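Local atomic coordinates of neutral ceramidase (Pseudomonas aeruginosa, PDB entry 2ZWS), a protein that hydrolyses the N-acyl bond of ceramides to give sphingosine and a free fatty acid, and also runs the reverse synthesis, with one zinc ion per subunit. Residues T15-Y26 against T206-I215; I536-G547 against S596-G607. All coordinates share one frame; numbering follows the deposited sequence. Where two conformers were deposited one is given.

How the contacts relate
Contact 1 lies in the N-terminal catalytic part of the chain and is mostly buried. Contact 2 lies in the C-terminal part, farther from the centre of the chain and only partly buried. Their centres are about 20 Å apart and they do not touch, yet both reach one mixed sheet. Strand 214-215 forms one edge of it, and strands 595-603 and 539-545 pair farther across. The chemistry differs. In contact 1 side chains of each loop pack on side chains and backbone of the other, with one direct hydrogen bond, tyrosine hydroxyl to backbone carbonyl. Contact 2 is held by a ladder of backbone bonds, with apolar side chains on one face and mostly polar ones on the other.

Contact 1. Residues T15-Y26 against T206-I215; sequences TGEAAEVGMMGY and TSMTNANHLI
With CG anti to its carbonyl carbon (chi1 -67°), Y26 lays its ring against the backbone of T209 and N210. N210 CB packs 3.6 Å from Y26 CG. The N210 backbone N lies over one ring face, 3.4 Å from Y26 CE1. The ring and the N210 amide stand 71° apart. In N210, CG sits between the backbone N and the carbonyl carbon (chi1 68°), which places the amide where OD1 reaches water 1. This water donates both to N210 OD1 and to Y26 O, a second link between the segments. At the ring edge, Y26 OH donates to M208 O over 2.7 Å, tilted from the carbonyl plane.

The ring rests on the start of a type I beta turn, T209 to N212; the hydroxyl meets the residues just before it. T209 OG1 accepts from A211 N in an ST turn. N212 OD1 accepts from L214 N in an Asx turn, while N212 ND2 reaches L214 O over 2.8 Å on a lone pair. The side chain of T206 lies near zinc ligand H204, so the Y26 end of the contact adjoins the zinc site.

M23 sets CE 3.7 Å from N212 O, with SD beside H213 CA. Farther along, I215 points CD1 into the loop at T15-A18. It meets T15 CG2 at 3.8 Å and lies 3.9 Å from A18 CA. Strand 32-36 lines this end through T33 and I36.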
loop_
_atom_site.group_PDB
_atom_site.type_symbol
_atom_site.label_atom_id
_atom_site.label_comp_id
_atom_site.label_asym_id
_atom_site.label_seq_id
_atom_site.Cartn_x
_atom_site.Cartn_y
_atom_site.Cartn_z
ATOM N N THR A 15 -8.105 7.366 -0.463
ATOM C CA THR A 15 -7.245 8.509 -0.084
ATOM C C THR A 15 -7.753 9.127 1.221
ATOM O O THR A 15 -8.946 9.420 1.360
ATOM C CB THR A 15 -7.266 9.597 -1.167
ATOM O OG1 THR A 15 -6.981 9.012 -2.451
ATOM C CG2 THR A 15 -6.209 10.678 -0.869
ATOM N N GLY A 16 -6.850 9.360 2.150
ATOM C CA GLY A 16 -7.208 9.919 3.432
ATOM C C GLY A 16 -6.957 11.417 3.497
ATOM O O GLY A 16 -6.968 12.104 2.491
ATOM N N GLU A 17 -6.695 11.913 4.702
ATOM C CA GLU A 17 -6.677 13.368 4.950
ATOM C C GLU A 17 -5.485 14.027 4.267
ATOM O O GLU A 17 -4.331 13.649 4.521
ATOM C CB GLU A 17 -6.650 13.593 6.470
ATOM C CG GLU A 17 -7.979 13.169 7.142
ATOM C CD GLU A 17 -7.854 12.901 8.629
ATOM O OE1 GLU A 17 -7.287 11.857 9.046
ATOM O OE2 GLU A 17 -8.324 13.764 9.388
ATOM N N ALA A 18 -5.748 14.993 3.386
ATOM C CA ALA A 18 -4.714 15.570 2.497
ATOM C C ALA A 18 -3.929 16.752 3.055
ATOM O O ALA A 18 -2.981 17.232 2.428
ATOM C CB ALA A 18 -5.324 15.947 1.156
ATOM N N ALA A 19 -4.319 17.222 4.229
ATOM C CA ALA A 19 -3.440 18.165 4.922
ATOM C C ALA A 19 -3.431 17.962 6.417
ATOM O O ALA A 19 -4.451 17.638 7.017
ATOM C CB ALA A 19 -3.841 19.595 4.606
ATOM N N GLU A 20 -2.244 18.138 7.001
ATOM C CA GLU A 20 -2.035 18.216 8.459
ATOM C C GLU A 20 -2.246 16.867 9.178
ATOM O O GLU A 20 -2.714 16.809 10.335
ATOM C CB GLU A 20 -2.848 19.382 9.089
ATOM C CG GLU A 20 -2.372 20.773 8.567
ATOM C CD GLU A 20 -2.981 21.962 9.321
ATOM O OE1 GLU A 20 -4.100 21.814 9.856
ATOM O OE2 GLU A 20 -2.332 23.047 9.351
ATOM N N VAL A 21 -1.865 15.774 8.502
ATOM C CA VAL A 21 -1.749 14.489 9.170
ATOM C C VAL A 21 -0.356 13.913 8.882
ATOM O O VAL A 21 0.082 13.875 7.720
ATOM C CB VAL A 21 -2.844 13.475 8.711
ATOM C CG1 VAL A 21 -2.669 12.121 9.418
ATOM C CG2 VAL A 21 -4.219 14.003 9.045
ATOM N N GLY A 22 0.331 13.441 9.927
ATOM C CA GLY A 22 1.609 12.754 9.741
ATOM C C GLY A 22 1.489 11.613 8.738
ATOM O O GLY A 22 0.520 10.830 8.770
ATOM N N MET A 23 2.483 11.513 7.867
ATOM C CA MET A 23 2.522 10.451 6.862
ATOM C C MET A 23 3.077 9.135 7.407
ATOM O O MET A 23 3.904 9.141 8.360
ATOM C CB MET A 23 3.283 10.982 5.637
ATOM C CG MET A 23 2.407 12.071 4.983
ATOM S SD MET A 23 3.232 13.207 3.861
ATOM C CE MET A 23 3.410 12.197 2.406
ATOM N N MET A 24 2.642 8.023 6.806
ATOM C CA MET A 24 2.971 6.692 7.305
ATOM C C MET A 24 4.157 6.075 6.556
ATOM O O MET A 24 4.108 5.909 5.330
ATOM C CB MET A 24 1.764 5.741 7.165
ATOM C CG MET A 24 1.982 4.344 7.795
ATOM S SD MET A 24 2.213 4.495 9.572
ATOM C CE MET A 24 3.472 3.247 9.923
ATOM N N GLY A 25 5.202 5.713 7.303
ATOM C CA GLY A 25 6.336 4.996 6.725
ATOM C C GLY A 25 7.677 5.534 7.199
ATOM O O GLY A 25 8.587 4.758 7.511
ATOM N N TYR A 26 7.815 6.853 7.216
ATOM C CA TYR A 26 9.100 7.478 7.581
ATOM C C TYR A 26 9.260 7.856 9.077
ATOM O O TYR A 26 10.323 8.332 9.495
ATOM C CB TYR A 26 9.400 8.677 6.670
ATOM C CG TYR A 26 9.666 8.290 5.220
ATOM C CD1 TYR A 26 8.951 8.882 4.175
ATOM C CD2 TYR A 26 10.666 7.341 4.894
ATOM C CE1 TYR A 26 9.198 8.535 2.822
ATOM C CE2 TYR A 26 10.912 6.993 3.541
ATOM C CZ TYR A 26 10.173 7.587 2.528
ATOM O OH TYR A 26 10.421 7.224 1.214
ATOM N N THR A 206 9.485 3.810 -1.945
ATOM C CA THR A 206 10.051 4.920 -1.170
ATOM C C THR A 206 10.748 5.901 -2.103
ATOM O O THR A 206 11.642 6.634 -1.693
ATOM C CB THR A 206 11.102 4.400 -0.162
ATOM O OG1 THR A 206 12.031 3.546 -0.852
ATOM C CG2 THR A 206 10.459 3.610 0.969
ATOM N N SER A 207 10.374 5.898 -3.383
ATOM C CA SER A 207 10.960 6.876 -4.303
ATOM C C SER A 207 10.647 8.318 -3.898
ATOM O O SER A 207 11.463 9.207 -4.116
ATOM C CB SER A 207 10.492 6.613 -5.734
ATOM O OG SER A 207 10.961 5.345 -6.172
ATOM N N MET A 208 9.436 8.558 -3.368
ATOM C CA MET A 208 9.097 9.858 -2.787
ATOM C C MET A 208 9.617 9.822 -1.354
ATOM O O MET A 208 9.259 8.927 -0.565
ATOM C CB MET A 208 7.589 10.073 -2.783
ATOM C CG MET A 208 6.915 10.112 -4.169
ATOM S SD MET A 208 7.568 11.368 -5.292
ATOM C CE MET A 208 7.237 12.885 -4.370
ATOM N N THR A 209 10.492 10.772 -1.027
ATOM C CA THR A 209 11.256 10.742 0.211
ATOM C C THR A 209 10.505 11.381 1.372
ATOM O O THR A 209 9.388 11.908 1.207
ATOM C CB THR A 209 12.621 11.466 0.069
ATOM O OG1 THR A 209 12.370 12.875 -0.018
ATOM C CG2 THR A 209 13.400 10.961 -1.172
ATOM N N ASN A 210 11.133 11.354 2.550
ATOM C CA ASN A 210 10.555 11.987 3.741
ATOM C C ASN A 210 10.479 13.511 3.674
ATOM O O ASN A 210 9.907 14.123 4.577
ATOM C CB ASN A 210 11.208 11.489 5.067
ATOM C CG ASN A 210 12.656 11.929 5.246
ATOM O OD1 ASN A 210 13.320 11.497 6.211
ATOM N ND2 ASN A 210 13.159 12.761 4.350
ATOM N N ALA A 211 11.023 14.094 2.606
ATOM C CA ALA A 211 10.901 15.535 2.343
ATOM C C ALA A 211 9.609 15.912 1.613
ATOM O O ALA A 211 9.258 17.101 1.529
ATOM C CB ALA A 211 12.087 16.020 1.533
ATOM N N ASN A 212 8.918 14.906 1.100
ATOM C CA ASN A 212 7.732 15.148 0.305
ATOM C C ASN A 212 6.489 15.185 1.189
ATOM O O ASN A 212 6.360 14.388 2.125
ATOM C CB ASN A 212 7.574 14.041 -0.733
ATOM C CG ASN A 212 6.164 13.991 -1.295
ATOM O OD1 ASN A 212 5.729 14.887 -2.006
ATOM N ND2 ASN A 212 5.439 12.933 -0.950
ATOM N N HIS A 213 5.560 16.079 0.857
ATOM C CA HIS A 213 4.344 16.206 1.650
ATOM C C HIS A 213 3.086 15.916 0.851
ATOM O O HIS A 213 1.978 15.956 1.403
ATOM C CB HIS A 213 4.290 17.596 2.275
ATOM C CG HIS A 213 5.362 17.837 3.297
ATOM N ND1 HIS A 213 6.574 18.411 2.984
ATOM C CD2 HIS A 213 5.385 17.613 4.629
ATOM C CE1 HIS A 213 7.312 18.505 4.081
ATOM N NE2 HIS A 213 6.616 18.026 5.092
ATOM N N LEU A 214 3.240 15.600 -0.440
ATOM C CA LEU A 214 2.069 15.294 -1.262
ATOM C C LEU A 214 1.727 13.812 -1.194
ATOM O O LEU A 214 2.618 12.961 -1.255
ATOM C CB LEU A 214 2.331 15.643 -2.722
ATOM C CG LEU A 214 2.654 17.115 -3.014
ATOM C CD1 LEU A 214 2.776 17.301 -4.527
ATOM C CD2 LEU A 214 1.622 18.086 -2.424
ATOM N N ILE A 215 0.436 13.508 -1.077
ATOM C CA ILE A 215 -0.009 12.117 -1.116
ATOM C C ILE A 215 0.369 11.505 -2.436
ATOM O O ILE A 215 0.168 12.095 -3.503
ATOM C CB ILE A 215 -1.528 12.009 -0.872
ATOM C CG1 ILE A 215 -1.808 12.348 0.589
ATOM C CG2 ILE A 215 -2.036 10.614 -1.237
ATOM C CD1 ILE A 215 -3.292 12.308 0.995
HETATM O O HOH W 1 12.324 10.065 8.493
#

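Contact 2. Residues I536-G547 against S596-G607; sequences IGDKVTVAFVTG and SKATISWSIPPG
This is an antiparallel pairing of neighbouring strands, 539-545 and 596-603, inside a mixed sheet that also takes in strands 32-36 and 214-215 of the N-terminal part. The axes approach to 4.4 Å and run 168° apart. V540 with W602, V542 with I600 and F544 with A598 are hydrogen-bonded pairs, each closed by two backbone bonds. CA atoms of the flanking residues, such as S601 and A543, make CA-H...O contacts to carbonyls of these pairs, V540 O and A598 O. The ladder goes on past the three pairs in both directions. Beyond V540 and W602, I604 N donates to D538 O, and G537 N donates to I604 O over 2.8 Å. Beyond F544 and A598, T546 N donates to S596 O.

On one face the side chains are apolar. V540 CG2 meets I604 CD1 at 3.7 Å. I604 holds CG1 anti to its carbonyl carbon (chi1 -57°), and this branch also lies over one face of the W602 ring, offset toward the rim. F544 reaches I600 CD1 with CE2 at 3.9 Å. Strand 611-622 covers this face: I615 touches V540 and I600, and the rings of F544 and W602 meet H617 and Y613.

The other face is more polar. K539 extends its chain along the sheet, past S603 OG, to set CE 3.6 Å from S601 OG. Water 3 accepts from K539 NZ at 2.9 Å and is also hydrogen-bonded to S601 OG.

W602 also touches T584, a ligand of the magnesium ion. Antiparallel strands whose apolar face packs on a second sheet, here the one holding strand 611-622, are typical of a beta-sandwich.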
loop_
_atom_site.group_PDB
_atom_site.type_symbol
_atom_site.label_atom_id
_atom_site.label_comp_id
_atom_site.label_asym_id
_atom_site.label_seq_id
_atom_site.Cartn_x
_atom_site.Cartn_y
_atom_site.Cartn_z
ATOM N N ILE A 536 3.221 22.843 -25.008
ATOM C CA ILE A 536 3.397 21.509 -24.458
ATOM C C ILE A 536 4.742 21.449 -23.723
ATOM O O ILE A 536 5.765 21.947 -24.221
ATOM C CB ILE A 536 3.277 20.419 -25.550
ATOM C CG1 ILE A 536 1.811 20.284 -25.977
ATOM C CG2 ILE A 536 3.794 19.089 -25.026
ATOM C CD1 ILE A 536 1.568 19.335 -27.172
ATOM N N GLY A 537 4.725 20.878 -22.518
ATOM C CA GLY A 537 5.922 20.783 -21.707
ATOM C C GLY A 537 5.962 21.855 -20.635
ATOM O O GLY A 537 6.729 21.748 -19.689
ATOM N N ASP A 538 5.140 22.896 -20.790
ATOM C CA ASP A 538 5.066 23.947 -19.782
ATOM C C ASP A 538 4.221 23.514 -18.600
ATOM O O ASP A 538 3.268 22.731 -18.750
ATOM C CB ASP A 538 4.456 25.226 -20.369
ATOM C CG ASP A 538 5.391 25.957 -21.342
ATOM O OD1 ASP A 538 4.897 26.879 -22.026
ATOM O OD2 ASP A 538 6.604 25.641 -21.424
ATOM N N LYS A 539 4.529 24.080 -17.432
ATOM C CA LYS A 539 3.703 23.881 -16.246
ATOM C C LYS A 539 2.810 25.098 -15.984
ATOM O O LYS A 539 3.309 26.220 -15.866
ATOM C CB LYS A 539 4.598 23.624 -15.041
ATOM C CG LYS A 539 3.879 23.182 -13.771
ATOM C CD LYS A 539 4.928 23.100 -12.651
ATOM C CE LYS A 539 4.514 22.112 -11.564
ATOM N NZ LYS A 539 5.383 22.261 -10.353
ATOM N N VAL A 540 1.500 24.862 -15.910
ATOM C CA VAL A 540 0.500 25.884 -15.547
ATOM C C VAL A 540 0.329 25.854 -14.018
ATOM O O VAL A 540 0.086 24.782 -13.454
ATOM C CB VAL A 540 -0.876 25.587 -16.215
ATOM C CG1 VAL A 540 -1.936 26.656 -15.852
ATOM C CG2 VAL A 540 -0.729 25.475 -17.725
ATOM N N THR A 541 0.477 27.005 -13.356
ATOM C CA THR A 541 0.228 27.083 -11.906
ATOM C C THR A 541 -0.792 28.175 -11.612
ATOM O O THR A 541 -0.663 29.333 -12.051
ATOM C CB THR A 541 1.526 27.256 -11.037
ATOM O OG1 THR A 541 1.216 27.165 -9.629
ATOM C CG2 THR A 541 2.180 28.572 -11.292
ATOM N N VAL A 542 -1.831 27.771 -10.894
ATOM C CA VAL A 542 -2.886 28.679 -10.471
ATOM C C VAL A 542 -3.166 28.485 -8.981
ATOM O O VAL A 542 -2.654 27.540 -8.363
ATOM C CB VAL A 542 -4.190 28.455 -11.278
ATOM C CG1 VAL A 542 -3.948 28.641 -12.793
ATOM C CG2 VAL A 542 -4.810 27.074 -10.967
ATOM N N ALA A 543 -3.991 29.359 -8.397
ATOM C CA ALA A 543 -4.233 29.253 -6.955
ATOM C C ALA A 543 -5.554 29.886 -6.596
ATOM O O ALA A 543 -5.938 30.888 -7.220
ATOM C CB ALA A 543 -3.105 29.900 -6.145
ATOM N N PHE A 544 -6.197 29.331 -5.566
ATOM C CA PHE A 544 -7.551 29.738 -5.123
ATOM C C PHE A 544 -7.604 29.890 -3.607
ATOM O O PHE A 544 -6.899 29.185 -2.887
ATOM C CB PHE A 544 -8.558 28.632 -5.425
ATOM C CG PHE A 544 -8.724 28.309 -6.883
ATOM C CD1 PHE A 544 -9.782 28.840 -7.621
ATOM C CD2 PHE A 544 -7.816 27.457 -7.514
ATOM C CE1 PHE A 544 -9.937 28.503 -8.949
ATOM C CE2 PHE A 544 -7.958 27.142 -8.855
ATOM C CZ PHE A 544 -9.038 27.657 -9.574
ATOM N N VAL A 545 -8.461 30.797 -3.120
ATOM C CA VAL A 545 -8.829 30.857 -1.692
ATOM C C VAL A 545 -9.593 29.569 -1.399
ATOM O O VAL A 545 -10.520 29.231 -2.134
ATOM C CB VAL A 545 -9.752 32.080 -1.427
ATOM C CG1 VAL A 545 -10.233 32.100 -0.002
ATOM C CG2 VAL A 545 -9.034 33.380 -1.772
ATOM N N THR A 546 -9.219 28.840 -0.350
ATOM C CA THR A 546 -9.842 27.540 -0.100
ATOM C C THR A 546 -10.213 27.323 1.361
ATOM O O THR A 546 -10.107 28.244 2.189
ATOM C CB THR A 546 -8.924 26.389 -0.562
ATOM O OG1 THR A 546 -8.301 26.741 -1.790
ATOM C CG2 THR A 546 -9.741 25.139 -0.775
ATOM N N GLY A 547 -10.673 26.105 1.672
ATOM C CA GLY A 547 -10.848 25.641 3.048
ATOM C C GLY A 547 -10.078 24.332 3.240
ATOM O O GLY A 547 -9.601 23.705 2.282
ATOM N N SER A 596 -6.632 29.826 3.966
ATOM C CA SER A 596 -5.755 28.862 3.284
ATOM C C SER A 596 -5.823 29.019 1.769
ATOM O O SER A 596 -6.779 29.579 1.224
ATOM C CB SER A 596 -6.102 27.417 3.702
ATOM O OG SER A 596 -7.445 27.080 3.419
ATOM N N LYS A 597 -4.812 28.485 1.094
ATOM C CA LYS A 597 -4.784 28.552 -0.348
ATOM C C LYS A 597 -4.532 27.186 -0.951
ATOM O O LYS A 597 -3.794 26.350 -0.395
ATOM C CB LYS A 597 -3.757 29.567 -0.843
ATOM C CG LYS A 597 -2.331 29.206 -0.555
ATOM C CD LYS A 597 -1.368 30.234 -1.137
ATOM C CE LYS A 597 0.050 29.749 -1.035
ATOM N NZ LYS A 597 0.991 30.648 -1.743
ATOM N N ALA A 598 -5.207 26.957 -2.074
ATOM C CA ALA A 598 -5.029 25.737 -2.860
ATOM C C ALA A 598 -4.226 26.137 -4.085
ATOM O O ALA A 598 -4.669 26.958 -4.854
ATOM C CB ALA A 598 -6.365 25.205 -3.283
ATOM N N THR A 599 -3.043 25.560 -4.265
ATOM C CA THR A 599 -2.238 25.827 -5.444
ATOM C C THR A 599 -2.320 24.578 -6.310
ATOM O O THR A 599 -2.081 23.465 -5.825
ATOM C CB THR A 599 -0.775 26.120 -5.080
ATOM O OG1 THR A 599 -0.711 27.234 -4.165
ATOM C CG2 THR A 599 0.040 26.459 -6.345
ATOM N N ILE A 600 -2.705 24.773 -7.560
ATOM C CA ILE A 600 -2.954 23.673 -8.485
ATOM C C ILE A 600 -2.062 23.857 -9.698
ATOM O O ILE A 600 -1.958 24.944 -10.268
ATOM C CB ILE A 600 -4.427 23.613 -8.875
ATOM C CG1 ILE A 600 -5.266 23.159 -7.674
ATOM C CG2 ILE A 600 -4.628 22.721 -10.093
ATOM C CD1 ILE A 600 -6.718 23.586 -7.750
ATOM N N SER A 601 -1.387 22.785 -10.087
ATOM C CA SER A 601 -0.543 22.868 -11.260
ATOM C C SER A 601 -0.853 21.772 -12.241
ATOM O O SER A 601 -1.343 20.689 -11.856
ATOM C CB SER A 601 0.924 22.817 -10.863
ATOM O OG SER A 601 1.234 21.590 -10.241
ATOM N N TRP A 602 -0.550 22.055 -13.504
ATOM C CA TRP A 602 -0.722 21.091 -14.589
ATOM C C TRP A 602 0.508 21.163 -15.476
ATOM O O TRP A 602 0.789 22.203 -16.083
ATOM C CB TRP A 602 -1.971 21.434 -15.392
ATOM C CG TRP A 602 -2.280 20.474 -16.535
ATOM C CD1 TRP A 602 -2.107 19.116 -16.536
ATOM C CD2 TRP A 602 -2.851 20.813 -17.821
ATOM N NE1 TRP A 602 -2.543 18.586 -17.754
ATOM C CE2 TRP A 602 -2.986 19.601 -18.551
ATOM C CE3 TRP A 602 -3.250 22.021 -18.431
ATOM C CZ2 TRP A 602 -3.514 19.552 -19.861
ATOM C CZ3 TRP A 602 -3.798 21.965 -19.746
ATOM C CH2 TRP A 602 -3.917 20.736 -20.432
ATOM N N SER A 603 1.244 20.062 -15.558
ATOM C CA SER A 603 2.339 19.964 -16.507
ATOM C C SER A 603 1.769 19.394 -17.797
ATOM O O SER A 603 1.343 18.240 -17.830
ATOM C CB SER A 603 3.437 19.083 -15.927
ATOM O OG SER A 603 3.960 19.680 -14.741
ATOM N N ILE A 604 1.739 20.214 -18.853
ATOM C CA ILE A 604 1.015 19.874 -20.088
ATOM C C ILE A 604 1.805 18.820 -20.858
ATOM O O ILE A 604 2.911 19.106 -21.323
ATOM C CB ILE A 604 0.806 21.141 -20.981
ATOM C CG1 ILE A 604 0.052 22.234 -20.221
ATOM C CG2 ILE A 604 0.057 20.775 -22.255
ATOM C CD1 ILE A 604 0.317 23.628 -20.744
ATOM N N PRO A 605 1.261 17.581 -20.945
ATOM C CA PRO A 605 2.033 16.480 -21.536
ATOM C C PRO A 605 1.997 16.447 -23.064
ATOM O O PRO A 605 1.087 17.009 -23.660
ATOM C CB PRO A 605 1.325 15.245 -20.975
ATOM C CG PRO A 605 -0.101 15.651 -20.921
ATOM C CD PRO A 605 -0.058 17.122 -20.461
ATOM N N PRO A 606 2.968 15.758 -23.694
ATOM C CA PRO A 606 2.910 15.513 -25.144
ATOM C C PRO A 606 1.578 14.904 -25.524
ATOM O O PRO A 606 1.058 14.042 -24.803
ATOM C CB PRO A 606 4.029 14.501 -25.370
ATOM C CG PRO A 606 5.011 14.784 -24.275
ATOM C CD PRO A 606 4.188 15.191 -23.083
ATOM N N GLY A 607 1.007 15.372 -26.627
ATOM C CA GLY A 607 -0.261 14.848 -27.093
ATOM C C GLY A 607 -1.501 15.605 -26.684
ATOM O O GLY A 607 -2.601 15.218 -27.076
HETATM O O HOH W 2 6.092 20.704 -17.016
HETATM O O HOH W 3 3.161 22.178 -8.529
HETATM O O HOH W 4 -9.121 30.794 2.932
#